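Local structure of Cwp19 (Clostridioides difficile, 5OQ3) at residues Y91-T95 against Q96-P100; I175-V178 against V179-D183; A307-A310 against N311-K314; T275-W278 against I279-L283. The protein is probably a cell-wall hydrolase, possibly an N-acetylmuramoyl-L-alanine amidase, of which the part described here is the TIM-barrel glycoside hydrolase domain. One frame throughout, in Å; residues are numbered along the deposited sequence.

Interaction 1: residues Y91-T95 against Q96-P100; sequences YLTGT and QGKDP
The flat carbonyl group of Thr-95 takes the N-H of Lys-98 from above its plane, with Lys-98 N 3.2 Å from Thr-95 O and 41° out of the plane. The N-H itself points well at the oxygen (160°). The pyrrolidine ring of Pro-100 is touched at CB and CG: Thr-93 CG2 lies 3.8 Å from Pro-100 CB, and Leu-92 CD1 lies 3.9 Å from Pro-100 CG. The Thr-93 and Pro-100 side chains cross at about a right angle, and the leucine meets the proline at a slant. Thr-93 can serve both a polar and an apolar partner because its branches diverge. With chi1 at 63° the hydroxyl stands between the backbone N and the carbonyl carbon, within reach of the chain ahead, while CG2 turns to the proline. Thr-93 OG1 accepts from Thr-95 N (3.1 Å), and it also pairs with a water, 2.7 Å away, that donates to Lys-98 O and so bridges the loop. Lys-98 CB packs 3.6 Å from Thr-93 OG1 before its extended chain leads off. Outside the loop, Pro-100 leans on Trp-88, and Asn-45 binds Thr-93 O. The arrangement is an ST turn at the end of helix 90-93 running into a type II beta turn from Thr-95 to Lys-98, with Gly-97 in its third position, in a loop that leads to helix 104-114 of the TIM barrel.

Interaction 2: residues I175-V178 against V179-D183; sequences IAEV and VQNYD
Tyr-182 folds back on Val-178 at the C-terminal end of helix 165-181, one of the helices that surround the TIM barrel. Its CB starts 3.5 Å from Val-178 O. CG stands beside the backbone N (chi1 -62°), which sends the ring outward from the helix with its CD2 edge beside Val-178; the same carbonyl oxygen lies at the ring edge, near its plane, 3.6 Å from Tyr-182 CD2. That carbon also meets the valine methyl, Val-178 CG1, at 4.2 Å. Farther out the ring packs against Leu-105, Pro-106 and Ile-109 of helix 104-114, and its OH bonds to Asp-103. Tyr-182 thus ties the helix end to its neighbour in the barrel. Val-179 packs on Val-187 of strand 186-189 and Ile-236 of helix 214-236. Glu-177 extends its chain to Ser-83 and the backbone N of Asn-84, which hold its two carboxylate oxygens, while its CG lies 3.9 Å from Asn-181 ND2. The backbone bonding slackens here as the helix ends. Val-178 O takes weak bonds from both Asn-181 N and Tyr-182 N, and Asn-181 N is shared, since its stronger bond runs to Glu-177 O at 3.1 Å and a bent 138°.

Interaction 3: residues A307-A310 against N311-K314; sequences AWWA and NEVK
Glu-312 and Trp-308 are joined both through the backbone and through a water. Glu-312 N donates to Trp-308 O at 3.0 Å, and one water donates to Trp-308 O and to Glu-312 OE2, the latter only 2.6 Å away, while accepting from Asn-311 ND2. The water thus links the helix carbonyl, the asparagine amide and the carboxylate. The same oxygen, Glu-312 OE2, forms a salt bridge with Arg-276, a pairing that would favour the charged form of the acid. Next comes the packing of the glutamate on the indole. Chi1 of -75° sets CG beside the backbone N and over one face of Trp-308, 3.5 Å from the centroid of the six-membered ring and 18° off the ring normal, a CH-pi contact. The bend at chi2 then lays the carboxylate along the indole, their planes 5° apart, with Glu-312 CD 3.5 Å from Trp-308 CH2. The two tryptophans meet in turn: Trp-308 CZ3 sits 3.5 Å above the middle of the Trp-309 ring. Each indole N-H has an outside acceptor, Thr-258 O for Trp-308 and Gly-248 O for Trp-309. Helix 302-313 connects strands 286-287 and 319-324 in a beta-alpha-beta unit of the barrel, with Trp-309 and Val-313 against Leu-320 of the second strand and helix 275-280 alongside, reached through Thr-275 and Ile-279.

Interaction 4: residues T275-W278 against I279-L283; sequences TRAW and IKQGL
Trp-278 O accepts the N-H of Leu-283 at 2.9 Å in a nearly straight bond (169°) that lies in the carbonyl plane. This is the long closing bond of a Schellman motif, which ends helix 275-280 of the TIM barrel. Its companion runs from Gly-282 N back to Ile-279 O, and Gly-282 itself turns the chain with a positive phi of 65°. The motif carries its usual apolar partnership across the turn: Leu-283 reverses towards the helix, placing its CD1 4.1 Å from Trp-278 CD1 and 4.0 Å from Trp-278 CA, the leucine chain and the indole crossing at about a right angle. Thr-275 CA sits over one face of that indole, near the rim, 3.6 Å above the plane. Outside the segments Trp-278 packs on Val-222 and Leu-226 of helix 214-236, and its N-H reaches Asn-223 in a weak bond. On another side of the helix, Arg-276 and Lys-280 run side by side in the same direction, CG of one 4.0 Å from CG of the other. The guanidinium is bound by Thr-258 and by Glu-312 of the neighbouring helix, whereas the lysine bends at chi2 and chi3 and its end leads away. Ile-279 faces the same neighbour, packing on Val-313. Its first torsion sets CG1 beside the backbone N, bringing Ile-279 CG1 to 3.4 Å from Thr-275 O and Ile-279 CD1 to 4.1 Å from Thr-275 CG2.

How the interactions relate
All four contacts are local and partly buried, and all lie where a helix ends; interaction 1 goes on into a loop. Interactions 3 and 4 touch directly: Arg-276 NH2 is 2.9 Å from Glu-312 OE2, and Trp-309 CZ3 is 3.6 Å from Thr-275 CG2, so two neighbouring helices are locked by charge and by packing. Interactions 2 and 4 both use helix 214-236, from different sides. Interaction 1, across the chain's centre from interactions 3 and 4, relies on a threonine hydroxyl, a backbone turn, a water and packing on proline, with Thr-95 and Lys-98 exposed. Interactions 2 to 4 combine helical bonds with aromatic packing, and Trp-278, Trp-309 and Glu-312 are buried.

Interaction 1: residues Y91-T95 against Q96-P100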
# COMPACT_ATOMS: atom_id res chain seq x y z
N TYR A 91 16.60 3.43 -4.58
CA TYR A 91 16.88 2.76 -3.30
C TYR A 91 17.75 1.51 -3.47
O TYR A 91 18.22 0.98 -2.49
CB TYR A 91 15.59 2.47 -2.52
CG TYR A 91 14.81 3.77 -2.30
CD1 TYR A 91 15.35 4.80 -1.50
CD2 TYR A 91 13.62 4.03 -2.96
CE1 TYR A 91 14.70 6.00 -1.37
CE2 TYR A 91 12.94 5.24 -2.80
CZ TYR A 91 13.48 6.23 -2.01
OH TYR A 91 12.82 7.44 -1.86
N LEU A 92 18.00 1.07 -4.70
CA LEU A 92 18.93 -0.03 -4.95
C LEU A 92 20.39 0.41 -4.96
O LEU A 92 21.26 -0.31 -4.47
CB LEU A 92 18.59 -0.71 -6.29
CG LEU A 92 17.27 -1.50 -6.23
CD1 LEU A 92 16.68 -1.74 -7.61
CD2 LEU A 92 17.47 -2.85 -5.51
N THR A 93 20.65 1.55 -5.59
CA THR A 93 22.04 2.04 -5.81
C THR A 93 22.44 3.41 -5.17
O THR A 93 23.57 3.71 -5.02
CB THR A 93 22.30 2.19 -7.31
OG1 THR A 93 21.40 3.19 -7.83
CG2 THR A 93 22.08 0.85 -8.00
N GLY A 94 21.36 4.18 -4.86
CA GLY A 94 21.56 5.57 -4.40
C GLY A 94 21.25 6.58 -5.49
O GLY A 94 21.21 7.76 -5.22
N THR A 95 21.07 6.12 -6.74
CA THR A 95 20.85 7.01 -7.90
C THR A 95 19.65 6.58 -8.75
O THR A 95 19.63 5.45 -9.26
CB THR A 95 22.13 7.01 -8.80
OG1 THR A 95 23.25 7.40 -8.01
CG2 THR A 95 21.98 7.95 -9.99
N GLN A 96 18.65 7.47 -8.91
CA GLN A 96 17.47 7.10 -9.70
C GLN A 96 17.89 6.88 -11.14
O GLN A 96 18.65 7.65 -11.71
CB GLN A 96 16.30 8.11 -9.63
CG GLN A 96 14.98 7.50 -10.16
CD GLN A 96 13.83 8.47 -10.13
OE1 GLN A 96 13.80 9.42 -10.89
NE2 GLN A 96 12.86 8.22 -9.25
N GLY A 97 17.40 5.80 -11.71
CA GLY A 97 17.64 5.47 -13.09
C GLY A 97 18.85 4.59 -13.31
O GLY A 97 19.04 4.08 -14.41
N LYS A 98 19.66 4.39 -12.27
CA LYS A 98 20.90 3.60 -12.41
C LYS A 98 20.61 2.10 -12.38
O LYS A 98 20.04 1.60 -11.41
CB LYS A 98 21.90 3.95 -11.31
CG LYS A 98 23.21 3.18 -11.44
CD LYS A 98 24.32 3.70 -10.52
CE LYS A 98 25.57 2.82 -10.66
NZ LYS A 98 26.73 3.41 -9.97
N ASP A 99 21.07 1.38 -13.41
CA ASP A 99 20.89 -0.06 -13.50
C ASP A 99 21.73 -0.69 -12.39
O ASP A 99 22.93 -0.46 -12.33
CB ASP A 99 21.35 -0.56 -14.88
CG ASP A 99 20.99 -2.01 -15.14
OD1 ASP A 99 21.02 -2.82 -14.23
OD2 ASP A 99 20.69 -2.33 -16.31
N PRO A 100 21.11 -1.49 -11.51
CA PRO A 100 21.86 -2.11 -10.44
C PRO A 100 22.67 -3.34 -10.86
O PRO A 100 23.32 -3.96 -10.03
CB PRO A 100 20.80 -2.48 -9.42
CG PRO A 100 19.54 -2.59 -10.18
CD PRO A 100 19.67 -1.83 -11.45
O HOH W 1 19.29 1.94 -8.86

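Interaction 2: residues I175-V178 against V179-D183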
# COMPACT_ATOMS: atom_id res chain seq x y z
N ILE A 175 1.41 -1.12 -14.21
CA ILE A 175 1.10 -2.35 -13.50
C ILE A 175 0.99 -3.55 -14.43
O ILE A 175 1.49 -4.65 -14.10
CB ILE A 175 -0.15 -2.12 -12.66
CG1 ILE A 175 0.24 -1.10 -11.59
CG2 ILE A 175 -0.62 -3.43 -12.06
CD1 ILE A 175 -0.95 -0.45 -11.01
N ALA A 176 0.39 -3.33 -15.60
CA ALA A 176 0.20 -4.42 -16.56
C ALA A 176 1.54 -5.02 -16.98
O ALA A 176 1.61 -6.23 -17.22
CB ALA A 176 -0.56 -3.96 -17.75
N GLU A 177 2.57 -4.18 -17.09
CA GLU A 177 3.90 -4.69 -17.45
C GLU A 177 4.38 -5.74 -16.44
O GLU A 177 4.94 -6.77 -16.78
CB GLU A 177 4.91 -3.52 -17.52
CG GLU A 177 6.35 -3.89 -17.88
CD GLU A 177 7.28 -2.69 -17.89
OE1 GLU A 177 7.34 -1.91 -16.89
OE2 GLU A 177 7.99 -2.53 -18.87
N VAL A 178 4.17 -5.42 -15.17
CA VAL A 178 4.61 -6.31 -14.11
C VAL A 178 3.76 -7.60 -14.08
O VAL A 178 4.30 -8.70 -13.96
CB VAL A 178 4.57 -5.61 -12.76
CG1 VAL A 178 4.89 -6.56 -11.62
CG2 VAL A 178 5.52 -4.44 -12.74
N VAL A 179 2.45 -7.45 -14.27
CA VAL A 179 1.56 -8.63 -14.33
C VAL A 179 1.95 -9.55 -15.47
O VAL A 179 1.95 -10.78 -15.32
CB VAL A 179 0.08 -8.18 -14.46
CG1 VAL A 179 -0.84 -9.36 -14.59
CG2 VAL A 179 -0.33 -7.31 -13.29
N GLN A 180 2.25 -8.97 -16.64
CA GLN A 180 2.61 -9.76 -17.81
C GLN A 180 3.92 -10.51 -17.60
O GLN A 180 4.08 -11.67 -18.00
CB GLN A 180 2.76 -8.84 -19.03
CG GLN A 180 3.15 -9.52 -20.34
CD GLN A 180 3.36 -8.53 -21.46
OE1 GLN A 180 2.39 -8.17 -22.16
NE2 GLN A 180 4.65 -8.09 -21.68
N ASN A 181 4.91 -9.82 -17.01
CA ASN A 181 6.30 -10.26 -17.10
C ASN A 181 6.81 -10.99 -15.86
O ASN A 181 7.91 -11.55 -15.92
CB ASN A 181 7.23 -9.08 -17.42
CG ASN A 181 7.03 -8.53 -18.80
OD1 ASN A 181 6.31 -9.09 -19.61
ND2 ASN A 181 7.66 -7.38 -19.07
N TYR A 182 6.05 -11.03 -14.77
CA TYR A 182 6.52 -11.58 -13.52
C TYR A 182 5.44 -12.44 -12.86
O TYR A 182 4.26 -12.10 -12.95
CB TYR A 182 6.96 -10.48 -12.54
CG TYR A 182 8.13 -9.65 -13.08
CD1 TYR A 182 9.44 -10.08 -12.94
CD2 TYR A 182 7.90 -8.47 -13.76
CE1 TYR A 182 10.49 -9.34 -13.46
CE2 TYR A 182 8.93 -7.70 -14.27
CZ TYR A 182 10.24 -8.16 -14.14
OH TYR A 182 11.27 -7.37 -14.65
N ASP A 183 5.86 -13.44 -12.12
CA ASP A 183 4.93 -14.42 -11.53
C ASP A 183 4.39 -13.96 -10.18
O ASP A 183 4.49 -14.67 -9.16
CB ASP A 183 5.66 -15.77 -11.41
CG ASP A 183 4.78 -16.87 -10.91
OD1 ASP A 183 3.58 -16.83 -11.22
OD2 ASP A 183 5.31 -17.76 -10.19

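Interaction 3: residues A307-A310 against N311-K314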
# COMPACT_ATOMS: atom_id res chain seq x y z
N ALA A 307 -14.88 -3.90 14.26
CA ALA A 307 -16.31 -4.15 14.08
C ALA A 307 -16.91 -3.39 12.91
O ALA A 307 -17.70 -3.92 12.12
CB ALA A 307 -17.06 -3.84 15.35
N TRP A 308 -16.52 -2.13 12.81
CA TRP A 308 -17.03 -1.28 11.74
C TRP A 308 -16.62 -1.81 10.36
O TRP A 308 -17.45 -1.92 9.44
CB TRP A 308 -16.57 0.20 11.96
CG TRP A 308 -17.25 1.12 10.97
CD1 TRP A 308 -18.48 1.72 11.13
CD2 TRP A 308 -16.76 1.52 9.66
NE1 TRP A 308 -18.77 2.46 10.02
CE2 TRP A 308 -17.75 2.36 9.10
CE3 TRP A 308 -15.60 1.25 8.93
CZ2 TRP A 308 -17.63 2.91 7.85
CZ3 TRP A 308 -15.47 1.81 7.70
CH2 TRP A 308 -16.49 2.63 7.16
N TRP A 309 -15.35 -2.15 10.22
CA TRP A 309 -14.85 -2.68 8.96
C TRP A 309 -15.41 -4.06 8.63
O TRP A 309 -15.73 -4.33 7.45
CB TRP A 309 -13.33 -2.68 8.96
CG TRP A 309 -12.74 -1.31 8.75
CD1 TRP A 309 -12.12 -0.52 9.66
CD2 TRP A 309 -12.74 -0.58 7.53
NE1 TRP A 309 -11.75 0.66 9.07
CE2 TRP A 309 -12.11 0.64 7.76
CE3 TRP A 309 -13.16 -0.88 6.24
CZ2 TRP A 309 -11.92 1.59 6.76
CZ3 TRP A 309 -12.99 0.09 5.22
CH2 TRP A 309 -12.36 1.30 5.50
N ALA A 310 -15.58 -4.92 9.64
CA ALA A 310 -16.21 -6.20 9.39
C ALA A 310 -17.60 -6.03 8.83
O ALA A 310 -18.00 -6.70 7.88
CB ALA A 310 -16.24 -7.03 10.66
N ASN A 311 -18.34 -5.08 9.36
CA ASN A 311 -19.67 -4.79 8.85
C ASN A 311 -19.63 -4.24 7.40
O ASN A 311 -20.49 -4.59 6.56
CB ASN A 311 -20.41 -3.81 9.78
CG ASN A 311 -21.83 -3.57 9.31
OD1 ASN A 311 -22.67 -4.47 9.38
ND2 ASN A 311 -22.08 -2.36 8.79
N GLU A 312 -18.66 -3.41 7.08
CA GLU A 312 -18.53 -2.86 5.71
C GLU A 312 -18.44 -3.91 4.63
O GLU A 312 -18.96 -3.69 3.54
CB GLU A 312 -17.29 -1.95 5.60
CG GLU A 312 -17.40 -0.59 6.22
CD GLU A 312 -18.52 0.23 5.57
OE1 GLU A 312 -18.43 0.66 4.38
OE2 GLU A 312 -19.50 0.41 6.26
N VAL A 313 -17.74 -5.03 4.89
CA VAL A 313 -17.60 -6.05 3.86
C VAL A 313 -18.66 -7.14 3.88
O VAL A 313 -18.71 -7.98 2.97
CB VAL A 313 -16.19 -6.68 3.86
CG1 VAL A 313 -15.12 -5.59 3.68
CG2 VAL A 313 -15.94 -7.46 5.15
N LYS A 314 -19.52 -7.12 4.89
CA LYS A 314 -20.51 -8.15 5.06
C LYS A 314 -21.38 -8.18 3.82
O LYS A 314 -21.79 -7.16 3.31
CB LYS A 314 -21.32 -7.88 6.35
CG LYS A 314 -22.18 -9.04 6.80
CD LYS A 314 -22.84 -8.74 8.14
CE LYS A 314 -24.07 -9.61 8.33
NZ LYS A 314 -24.67 -9.44 9.68
O HOH W 2 -19.80 -0.53 8.70

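Interaction 4: residues T275-W278 against I279-L283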
# COMPACT_ATOMS: atom_id res chain seq x y z
N THR A 275 -13.37 4.36 0.41
CA THR A 275 -13.21 2.89 0.54
C THR A 275 -14.56 2.20 0.46
O THR A 275 -14.65 1.13 -0.10
CB THR A 275 -12.53 2.57 1.85
OG1 THR A 275 -11.42 3.45 1.98
CG2 THR A 275 -12.11 1.12 1.89
N ARG A 276 -15.60 2.81 1.03
CA ARG A 276 -16.92 2.19 0.93
C ARG A 276 -17.34 2.00 -0.50
O ARG A 276 -17.91 0.96 -0.83
CB ARG A 276 -17.94 3.01 1.72
CG ARG A 276 -19.35 2.49 1.51
CD ARG A 276 -20.38 3.21 2.36
NE ARG A 276 -20.21 2.86 3.75
CZ ARG A 276 -20.88 3.43 4.75
NH1 ARG A 276 -21.76 4.39 4.51
NH2 ARG A 276 -20.69 3.04 5.99
N ALA A 277 -17.15 3.00 -1.35
CA ALA A 277 -17.49 2.84 -2.76
C ALA A 277 -16.71 1.72 -3.39
O ALA A 277 -17.24 0.98 -4.24
CB ALA A 277 -17.22 4.18 -3.50
N TRP A 278 -15.44 1.59 -3.08
CA TRP A 278 -14.62 0.55 -3.66
C TRP A 278 -15.22 -0.81 -3.33
O TRP A 278 -15.24 -1.72 -4.16
CB TRP A 278 -13.19 0.59 -3.14
CG TRP A 278 -12.49 1.88 -3.23
CD1 TRP A 278 -12.78 2.97 -4.00
CD2 TRP A 278 -11.30 2.20 -2.51
NE1 TRP A 278 -11.89 3.97 -3.76
CE2 TRP A 278 -10.94 3.51 -2.87
CE3 TRP A 278 -10.48 1.49 -1.60
CZ2 TRP A 278 -9.85 4.15 -2.30
CZ3 TRP A 278 -9.41 2.12 -1.06
CH2 TRP A 278 -9.06 3.42 -1.43
N ILE A 279 -15.63 -0.98 -2.10
CA ILE A 279 -16.20 -2.23 -1.62
C ILE A 279 -17.54 -2.48 -2.28
O ILE A 279 -17.78 -3.57 -2.83
CB ILE A 279 -16.30 -2.24 -0.07
CG1 ILE A 279 -14.91 -2.23 0.55
CG2 ILE A 279 -17.13 -3.41 0.43
CD1 ILE A 279 -14.89 -1.87 2.01
N LYS A 280 -18.41 -1.49 -2.29
CA LYS A 280 -19.75 -1.69 -2.79
C LYS A 280 -19.79 -1.95 -4.27
O LYS A 280 -20.63 -2.69 -4.74
CB LYS A 280 -20.64 -0.54 -2.34
CG LYS A 280 -20.72 -0.43 -0.79
CD LYS A 280 -21.70 -1.38 -0.12
CE LYS A 280 -21.19 -2.78 0.16
NZ LYS A 280 -22.37 -3.71 0.21
N GLN A 281 -18.89 -1.31 -5.02
CA GLN A 281 -18.80 -1.50 -6.48
C GLN A 281 -17.86 -2.64 -6.90
O GLN A 281 -17.73 -2.95 -8.08
CB GLN A 281 -18.38 -0.21 -7.15
CG GLN A 281 -19.41 0.88 -7.01
CD GLN A 281 -18.95 2.19 -7.62
OE1 GLN A 281 -18.40 2.21 -8.73
NE2 GLN A 281 -19.15 3.31 -6.88
N GLY A 282 -17.20 -3.28 -5.94
CA GLY A 282 -16.35 -4.40 -6.24
C GLY A 282 -15.14 -4.03 -7.08
O GLY A 282 -14.73 -4.72 -8.00
N LEU A 283 -14.52 -2.91 -6.72
CA LEU A 283 -13.40 -2.39 -7.46
C LEU A 283 -12.06 -3.04 -7.04
O LEU A 283 -11.04 -2.82 -7.67
CB LEU A 283 -13.25 -0.86 -7.30
CG LEU A 283 -14.52 -0.07 -7.63
CD1 LEU A 283 -14.26 1.41 -7.51
CD2 LEU A 283 -15.07 -0.44 -8.99